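Local coordinates for protein 432aa long hypothetical deoxyribodipyrimidine photolyase (PDB 2E0I) that probably repairs ultraviolet-damaged DNA as a deoxyribodipyrimidine photolyase, using bound FAD and light, with a second FAD implicated as a light-harvesting cofactor, at residues Tyr127-Lys132 / Glu243-Asp248; Val150-Pro155 / Glu229-Gln234. All coordinates share one frame; numbering follows the deposited sequence.

In the fold
Both contacts tie the connection that follows the last strand of the parallel sheet to the helical part of the chain, and their centres lie about 11 Å apart. Contact 1 is buried: a carboxylate of helix 238-256 gathers backbone N-H groups of 127-132, while other residues of the same helix touch an FAD. Contact 2, farther from the chain's centre, is a surface contact, where tyrosines of helix 227-233 meet 150-155 through one hydrogen bond from a tyrosine hydroxyl and apolar packing. The two helices are successive in the chain, and the contacts touch: Tyr245 of contact 1 meets Val152 of contact 2, and Leu129 packs against Tyr231. Along the sequence, contact 2 is nested within the span that contact 1 closes.

Contact 1 (Tyr127-Lys132 / Glu243-Asp248). With FAD (flavin-adenine dinucleotide), chain E.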
loop_
_atom_site.group_PDB
_atom_site.type_symbol
_atom_site.label_atom_id
_atom_site.label_comp_id
_atom_site.label_asym_id
_atom_site.label_seq_id
_atom_site.Cartn_x
_atom_site.Cartn_y
_atom_site.Cartn_z
ATOM N N TYR A 127 -3.947 13.347 1.148
ATOM C CA TYR A 127 -3.062 12.193 1.131
ATOM C C TYR A 127 -1.611 12.490 0.860
ATOM O O TYR A 127 -0.745 11.776 1.343
ATOM C CB TYR A 127 -3.560 11.155 0.124
ATOM C CG TYR A 127 -4.928 10.628 0.453
ATOM C CD1 TYR A 127 -5.905 10.528 -0.520
ATOM C CD2 TYR A 127 -5.269 10.304 1.758
ATOM C CE1 TYR A 127 -7.203 10.129 -0.200
ATOM C CE2 TYR A 127 -6.554 9.903 2.096
ATOM C CZ TYR A 127 -7.528 9.824 1.120
ATOM O OH TYR A 127 -8.837 9.514 1.481
ATOM N N LEU A 128 -1.326 13.544 0.104
ATOM C CA LEU A 128 0.066 13.874 -0.223
ATOM C C LEU A 128 0.739 14.821 0.766
ATOM O O LEU A 128 0.100 15.639 1.433
ATOM C CB LEU A 128 0.157 14.476 -1.631
ATOM C CG LEU A 128 -0.328 13.639 -2.817
ATOM C CD1 LEU A 128 -0.608 14.569 -3.967
ATOM C CD2 LEU A 128 0.691 12.576 -3.210
ATOM N N LEU A 129 2.053 14.697 0.841
ATOM C CA LEU A 129 2.866 15.519 1.711
ATOM C C LEU A 129 3.146 16.830 0.977
ATOM O O LEU A 129 3.369 17.868 1.597
ATOM C CB LEU A 129 4.172 14.787 1.983
ATOM C CG LEU A 129 4.946 15.018 3.273
ATOM C CD1 LEU A 129 4.065 14.750 4.473
ATOM C CD2 LEU A 129 6.142 14.087 3.275
ATOM N N THR A 130 3.106 16.769 -0.350
ATOM C CA THR A 130 3.386 17.923 -1.205
ATOM C C THR A 130 2.250 18.216 -2.195
ATOM O O THR A 130 1.504 17.313 -2.582
ATOM C CB THR A 130 4.690 17.680 -2.025
ATOM O OG1 THR A 130 4.484 16.609 -2.950
ATOM C CG2 THR A 130 5.831 17.278 -1.111
ATOM N N PRO A 131 2.108 19.486 -2.620
ATOM C CA PRO A 131 1.066 19.898 -3.572
ATOM C C PRO A 131 1.291 19.209 -4.916
ATOM O O PRO A 131 2.416 19.200 -5.427
ATOM C CB PRO A 131 1.262 21.400 -3.664
ATOM C CG PRO A 131 1.787 21.746 -2.317
ATOM C CD PRO A 131 2.804 20.665 -2.086
ATOM N N LYS A 132 0.236 18.650 -5.499
ATOM C CA LYS A 132 0.407 17.937 -6.754
ATOM C C LYS A 132 0.885 18.760 -7.938
ATOM O O LYS A 132 1.473 18.211 -8.873
ATOM C CB LYS A 132 -0.871 17.187 -7.130
ATOM C CG LYS A 132 -2.080 18.039 -7.366
ATOM C CD LYS A 132 -3.211 17.164 -7.844
ATOM C CE LYS A 132 -4.489 17.951 -8.028
ATOM N NZ LYS A 132 -5.567 17.085 -8.570
ATOM N N GLU A 243 12.298 8.570 2.734
ATOM C CA GLU A 243 11.517 7.432 2.296
ATOM C C GLU A 243 10.027 7.730 2.328
ATOM O O GLU A 243 9.253 7.178 1.559
ATOM C CB GLU A 243 11.884 6.187 3.113
ATOM C CG GLU A 243 12.999 5.388 2.415
ATOM C CD GLU A 243 13.552 4.230 3.228
ATOM O OE1 GLU A 243 12.746 3.440 3.788
ATOM O OE2 GLU A 243 14.803 4.108 3.288
ATOM N N LEU A 244 9.626 8.637 3.198
ATOM C CA LEU A 244 8.226 9.011 3.283
ATOM C C LEU A 244 7.845 9.673 1.966
ATOM O O LEU A 244 6.727 9.525 1.472
ATOM C CB LEU A 244 8.027 9.995 4.430
ATOM C CG LEU A 244 6.720 9.915 5.204
ATOM C CD1 LEU A 244 6.485 8.491 5.701
ATOM C CD2 LEU A 244 6.803 10.864 6.378
ATOM N N TYR A 245 8.794 10.408 1.396
ATOM C CA TYR A 245 8.578 11.115 0.138
ATOM C C TYR A 245 8.440 10.159 -1.040
ATOM O O TYR A 245 7.977 10.556 -2.106
ATOM C CB TYR A 245 9.714 12.124 -0.104
ATOM C CG TYR A 245 9.454 13.495 0.501
ATOM C CD1 TYR A 245 8.534 14.365 -0.078
ATOM C CD2 TYR A 245 10.107 13.910 1.670
ATOM C CE1 TYR A 245 8.259 15.611 0.484
ATOM C CE2 TYR A 245 9.845 15.159 2.251
ATOM C CZ TYR A 245 8.911 16.007 1.652
ATOM O OH TYR A 245 8.599 17.239 2.220
ATOM N N TRP A 246 8.827 8.899 -0.862
ATOM C CA TRP A 246 8.687 7.941 -1.953
ATOM C C TRP A 246 7.226 7.607 -2.206
ATOM O O TRP A 246 6.863 7.143 -3.286
ATOM C CB TRP A 246 9.454 6.657 -1.676
ATOM C CG TRP A 246 10.863 6.696 -2.178
ATOM C CD1 TRP A 246 11.979 6.971 -1.455
ATOM C CD2 TRP A 246 11.302 6.447 -3.516
ATOM N NE1 TRP A 246 13.091 6.905 -2.258
ATOM C CE2 TRP A 246 12.701 6.584 -3.528
ATOM C CE3 TRP A 246 10.648 6.121 -4.705
ATOM C CZ2 TRP A 246 13.462 6.404 -4.684
ATOM C CZ3 TRP A 246 11.406 5.942 -5.856
ATOM C CH2 TRP A 246 12.798 6.084 -5.835
ATOM N N ARG A 247 6.391 7.837 -1.200
ATOM C CA ARG A 247 4.969 7.603 -1.332
ATOM C C ARG A 247 4.378 8.634 -2.273
ATOM O O ARG A 247 3.591 8.306 -3.161
ATOM C CB ARG A 247 4.284 7.755 0.006
ATOM C CG ARG A 247 4.595 6.686 0.971
ATOM C CD ARG A 247 3.369 6.433 1.791
ATOM N NE ARG A 247 3.355 5.032 2.135
ATOM C CZ ARG A 247 2.370 4.170 1.916
ATOM N NH1 ARG A 247 1.217 4.489 1.337
ATOM N NH2 ARG A 247 2.582 2.938 2.279
ATOM N N ASP A 248 4.738 9.894 -2.049
ATOM C CA ASP A 248 4.246 10.984 -2.882
ATOM C C ASP A 248 4.721 10.783 -4.311
ATOM O O ASP A 248 3.940 10.931 -5.262
ATOM C CB ASP A 248 4.765 12.327 -2.371
ATOM C CG ASP A 248 3.917 12.906 -1.253
ATOM O OD1 ASP A 248 3.672 12.204 -0.241
ATOM O OD2 ASP A 248 3.504 14.080 -1.387
HETATM P PA FAD E . 10.021 1.068 6.794
HETATM O O1A FAD E . 9.939 1.023 8.272
HETATM O O2A FAD E . 11.273 1.187 6.015
HETATM O O5B FAD E . 9.512 2.591 6.671
HETATM C C5B FAD E . 9.854 3.412 5.552
HETATM C C4B FAD E . 8.626 4.197 5.087
HETATM O O4B FAD E . 8.930 5.023 3.950
HETATM C C3B FAD E . 7.530 3.223 4.650
HETATM O O3B FAD E . 6.639 3.015 5.749
HETATM C C2B FAD E . 6.811 4.061 3.596
HETATM O O2B FAD E . 6.025 5.070 4.233
HETATM C C1B FAD E . 8.012 4.695 2.892
HETATM N N9A FAD E . 8.664 3.753 1.953
HETATM C C8A FAD E . 9.733 2.995 2.190
HETATM N N7A FAD E . 10.082 2.352 1.077
HETATM C C5A FAD E . 9.226 2.700 0.121
HETATM C C6A FAD E . 9.069 2.372 -1.222
HETATM N N6A FAD E . 9.915 1.543 -1.825
HETATM N N1A FAD E . 8.052 2.912 -1.910
HETATM C C2A FAD E . 7.201 3.750 -1.344
HETATM N N3A FAD E . 7.324 4.089 -0.072
HETATM C C4A FAD E . 8.315 3.587 0.679
HETATM N N1 FAD E . 4.375 0.038 0.160
HETATM C C2 FAD E . 3.008 0.231 0.396
HETATM O O2 FAD E . 2.626 0.973 1.297
HETATM N N3 FAD E . 2.063 -0.469 -0.365
HETATM C C4 FAD E . 2.496 -1.364 -1.350
HETATM O O4 FAD E . 1.668 -1.935 -2.057
HETATM C C4X FAD E . 3.855 -1.564 -1.568
HETATM N N5 FAD E . 4.271 -2.526 -2.496
HETATM C C5X FAD E . 5.636 -2.724 -2.742
HETATM C C6 FAD E . 6.024 -3.675 -3.681
HETATM C C7 FAD E . 7.374 -3.858 -3.962
HETATM C C7M FAD E . 7.770 -4.888 -5.021
HETATM C C8 FAD E . 8.331 -3.095 -3.296
HETATM C C8M FAD E . 9.822 -3.254 -3.603
HETATM C C9 FAD E . 7.933 -2.148 -2.357
HETATM C C9A FAD E . 6.583 -1.948 -2.076
HETATM N N10 FAD E . 6.166 -0.980 -1.144
HETATM C C10 FAD E . 4.803 -0.864 -0.823
HETATM C "C1'" FAD E . 7.162 -0.108 -0.471
HETATM C "C2'" FAD E . 7.755 -0.584 0.859
HETATM O "O2'" FAD E . 8.296 -1.900 0.724
HETATM C "C3'" FAD E . 6.737 -0.548 2.001
HETATM O "O3'" FAD E . 6.170 0.762 2.088
HETATM C "C4'" FAD E . 7.395 -0.880 3.343
HETATM O "O4'" FAD E . 8.020 -2.165 3.281
HETATM C "C5'" FAD E . 6.366 -0.873 4.476
HETATM O "O5'" FAD E . 6.959 -1.281 5.714
HETATM P P FAD E . 7.498 -0.207 6.786
HETATM O O1P FAD E . 6.430 0.792 7.008
HETATM O O2P FAD E . 7.998 -0.969 7.952
HETATM O O3P FAD E . 8.727 0.501 6.016
#
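Asp248 reaches from its helix into the loop 127-132 and takes the polar groups it finds there. Leu129 N lies on the syn side of both carboxylate oxygens, 2.7 Å from Asp248 OD2 and 3.2 Å from Asp248 OD1, with the straighter N-H angle, 159°, to OD1. Thr130 N comes to Asp248 OD2 at 2.9 Å, nearly in line with the C-O bond, and Thr130 OG1 donates to Asp248 OD2 from the anti side at 3.1 Å. Thr130 can bring two donors to one oxygen because its hydroxyl stands between the backbone N and the carbonyl carbon (chi1 66°). Three donors thus grip OD2, which should fix the carboxylate's rotation and probably stabilises its negative charge in this buried setting.

Apolar contacts surround this grip. Leu128 CB and CD2 lie against the carboxylate, while Leu129 CD2 sits over one face of the Tyr245 ring, 3.8 Å from its centroid in a CH-pi contact 14° off the normal. Thr130 CG2 meets the edge of the same ring at Tyr245 CE1.

Glu243, Leu244, Trp246 and Arg247 of the same helix belong to the FAD pocket. Trp246 CB packs on the adenine, 3.7 Å from FAD C2A, and Arg247 NE makes a weak bond of 3.4 Å to the ribose oxygen FAD O2B.

One helix thereby lines an FAD pocket and holds the loop leaving the sheet, an interface consistent with the photolyase fold, in which an alpha/beta domain docks on a helical FAD-binding domain.

Contact 2 (Val150-Pro155 / Glu229-Gln234); sequences VKVREP and EAYYTQ
Tyr232 projects from its helix into the extended 150-155 segment and its hydroxyl donates a hydrogen bond to the Val152 carbonyl, with Tyr232 OH 2.6 Å from Val152 O and the donor tilted 25° from the carbonyl plane. The hydroxyl end of the ring enters the backbone of the segment: Arg153 O lies near the ring edge, 3.4 Å from Tyr232 CE1, and the methylenes Lys151 CE and Glu154 CG close round the hydroxyl. Lys151 and Glu154 are modelled as a salt bridge beside it, though the modelled distance is too short to trust. A phenylalanine in place of Tyr232 would probably leave the Val152 carbonyl without this donor and the segment less firmly anchored to the helix.

Val152 serves both tyrosines through different branches. With CG1 anti to the backbone N (chi1 178°), that methyl is directed past Tyr232, 4.0 Å from Tyr232 CE1. Its other methyl, CG2, stands over a face of Tyr231, 3.6 Å from the ring centroid, in a CH-pi contact. Tyr231 CD2 in turn lies over a face of the Tyr232 ring, so valine and tyrosines pack as one group.

Pro155 extends the contact to Glu229, earlier on the same helix. Pro155 CD touches Tyr232 CD1 at 3.7 Å, and Pro155 CG packs on Glu229 CG, also at 3.7 Å, while the Glu229 carboxylate pairs with Arg189.

This is peripheral packing: the connection between helices 140-147 and 189-196 runs across helix 227-233, and helix 238-256 backs the site, with Tyr245 on Val152 and Val241 on Tyr231.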
loop_
_atom_site.group_PDB
_atom_site.type_symbol
_atom_site.label_atom_id
_atom_site.label_comp_id
_atom_site.label_asym_id
_atom_site.label_seq_id
_atom_site.Cartn_x
_atom_site.Cartn_y
_atom_site.Cartn_z
ATOM N N VAL A 150 10.239 22.715 0.054
ATOM C CA VAL A 150 8.929 23.280 0.372
ATOM C C VAL A 150 8.557 22.928 1.807
ATOM O O VAL A 150 8.961 21.883 2.326
ATOM C CB VAL A 150 7.840 22.718 -0.543
ATOM C CG1 VAL A 150 6.552 23.503 -0.359
ATOM C CG2 VAL A 150 8.307 22.752 -1.978
ATOM N N LYS A 151 7.776 23.788 2.450
ATOM C CA LYS A 151 7.393 23.528 3.825
ATOM C C LYS A 151 6.126 22.709 3.928
ATOM O O LYS A 151 5.103 23.070 3.359
ATOM C CB LYS A 151 7.177 24.827 4.578
ATOM C CG LYS A 151 7.253 24.637 6.066
ATOM C CD LYS A 151 6.114 25.304 6.789
ATOM C CE LYS A 151 6.272 25.074 8.282
ATOM N NZ LYS A 151 5.066 25.505 9.024
ATOM N N VAL A 152 6.204 21.612 4.668
ATOM C CA VAL A 152 5.063 20.736 4.871
ATOM C C VAL A 152 4.041 21.414 5.784
ATOM O O VAL A 152 4.399 21.976 6.811
ATOM C CB VAL A 152 5.502 19.419 5.527
ATOM C CG1 VAL A 152 4.283 18.543 5.782
ATOM C CG2 VAL A 152 6.524 18.703 4.640
ATOM N N ARG A 153 2.771 21.371 5.402
ATOM C CA ARG A 153 1.732 21.984 6.219
ATOM C C ARG A 153 1.706 21.269 7.564
ATOM O O ARG A 153 1.916 20.059 7.640
ATOM C CB ARG A 153 0.364 21.875 5.537
ATOM C CG ARG A 153 -0.764 22.426 6.392
ATOM C CD ARG A 153 -2.100 22.579 5.648
ATOM N NE ARG A 153 -2.850 21.333 5.447
ATOM C CZ ARG A 153 -2.773 20.592 4.349
ATOM N NH1 ARG A 153 -1.975 20.975 3.362
ATOM N NH2 ARG A 153 -3.507 19.496 4.219
ATOM N N GLU A 154 1.457 22.020 8.629
ATOM C CA GLU A 154 1.425 21.446 9.971
ATOM C C GLU A 154 0.068 20.812 10.292
ATOM O O GLU A 154 -0.971 21.293 9.837
ATOM C CB GLU A 154 1.738 22.535 10.994
ATOM C CG GLU A 154 3.140 23.104 10.892
ATOM C CD GLU A 154 3.298 24.414 11.666
ATOM O OE1 GLU A 154 2.716 24.544 12.770
ATOM O OE2 GLU A 154 4.017 25.314 11.174
ATOM N N PRO A 155 0.059 19.716 11.075
ATOM C CA PRO A 155 -1.207 19.070 11.418
ATOM C C PRO A 155 -2.105 20.050 12.138
ATOM O O PRO A 155 -1.621 20.970 12.786
ATOM C CB PRO A 155 -0.776 17.935 12.329
ATOM C CG PRO A 155 0.561 17.590 11.821
ATOM C CD PRO A 155 1.191 18.934 11.594
ATOM N N GLU A 229 1.582 14.241 9.949
ATOM C CA GLU A 229 1.881 13.891 11.325
ATOM C C GLU A 229 3.134 13.024 11.380
ATOM O O GLU A 229 4.019 13.257 12.196
ATOM C CB GLU A 229 0.704 13.153 11.963
ATOM C CG GLU A 229 -0.514 14.033 12.179
ATOM C CD GLU A 229 -1.635 13.355 12.983
ATOM O OE1 GLU A 229 -2.268 12.394 12.470
ATOM O OE2 GLU A 229 -1.878 13.798 14.134
ATOM N N ALA A 230 3.207 12.025 10.509
ATOM C CA ALA A 230 4.361 11.134 10.476
ATOM C C ALA A 230 5.586 11.986 10.241
ATOM O O ALA A 230 6.635 11.793 10.866
ATOM C CB ALA A 230 4.223 10.128 9.348
ATOM N N TYR A 231 5.433 12.942 9.331
ATOM C CA TYR A 231 6.522 13.827 8.972
ATOM C C TYR A 231 7.051 14.656 10.129
ATOM O O TYR A 231 8.236 14.647 10.403
ATOM C CB TYR A 231 6.096 14.760 7.839
ATOM C CG TYR A 231 7.144 15.795 7.517
ATOM C CD1 TYR A 231 8.257 15.478 6.737
ATOM C CD2 TYR A 231 7.042 17.083 8.034
ATOM C CE1 TYR A 231 9.238 16.426 6.485
ATOM C CE2 TYR A 231 8.012 18.032 7.793
ATOM C CZ TYR A 231 9.103 17.705 7.020
ATOM O OH TYR A 231 10.034 18.680 6.782
ATOM N N TYR A 232 6.185 15.385 10.805
ATOM C CA TYR A 232 6.661 16.214 11.890
ATOM C C TYR A 232 7.173 15.451 13.097
ATOM O O TYR A 232 8.056 15.913 13.807
ATOM C CB TYR A 232 5.577 17.206 12.298
ATOM C CG TYR A 232 5.599 18.432 11.432
ATOM C CD1 TYR A 232 4.651 18.630 10.427
ATOM C CD2 TYR A 232 6.622 19.371 11.567
ATOM C CE1 TYR A 232 4.728 19.742 9.575
ATOM C CE2 TYR A 232 6.708 20.474 10.720
ATOM C CZ TYR A 232 5.764 20.652 9.732
ATOM O OH TYR A 232 5.886 21.733 8.900
ATOM N N THR A 233 6.635 14.271 13.331
ATOM C CA THR A 233 7.072 13.497 14.471
ATOM C C THR A 233 8.481 12.984 14.257
ATOM O O THR A 233 9.247 12.843 15.204
ATOM C CB THR A 233 6.142 12.313 14.703
ATOM O OG1 THR A 233 4.808 12.799 14.867
ATOM C CG2 THR A 233 6.540 11.562 15.954
ATOM N N GLN A 234 8.825 12.728 13.003
ATOM C CA GLN A 234 10.131 12.190 12.652
ATOM C C GLN A 234 10.985 13.179 11.870
ATOM O O GLN A 234 12.008 12.805 11.299
ATOM C CB GLN A 234 9.921 10.938 11.809
ATOM C CG GLN A 234 9.019 9.935 12.466
ATOM C CD GLN A 234 9.752 9.166 13.536
ATOM O OE1 GLN A 234 10.536 8.268 13.224
ATOM N NE2 GLN A 234 9.524 9.522 14.805
#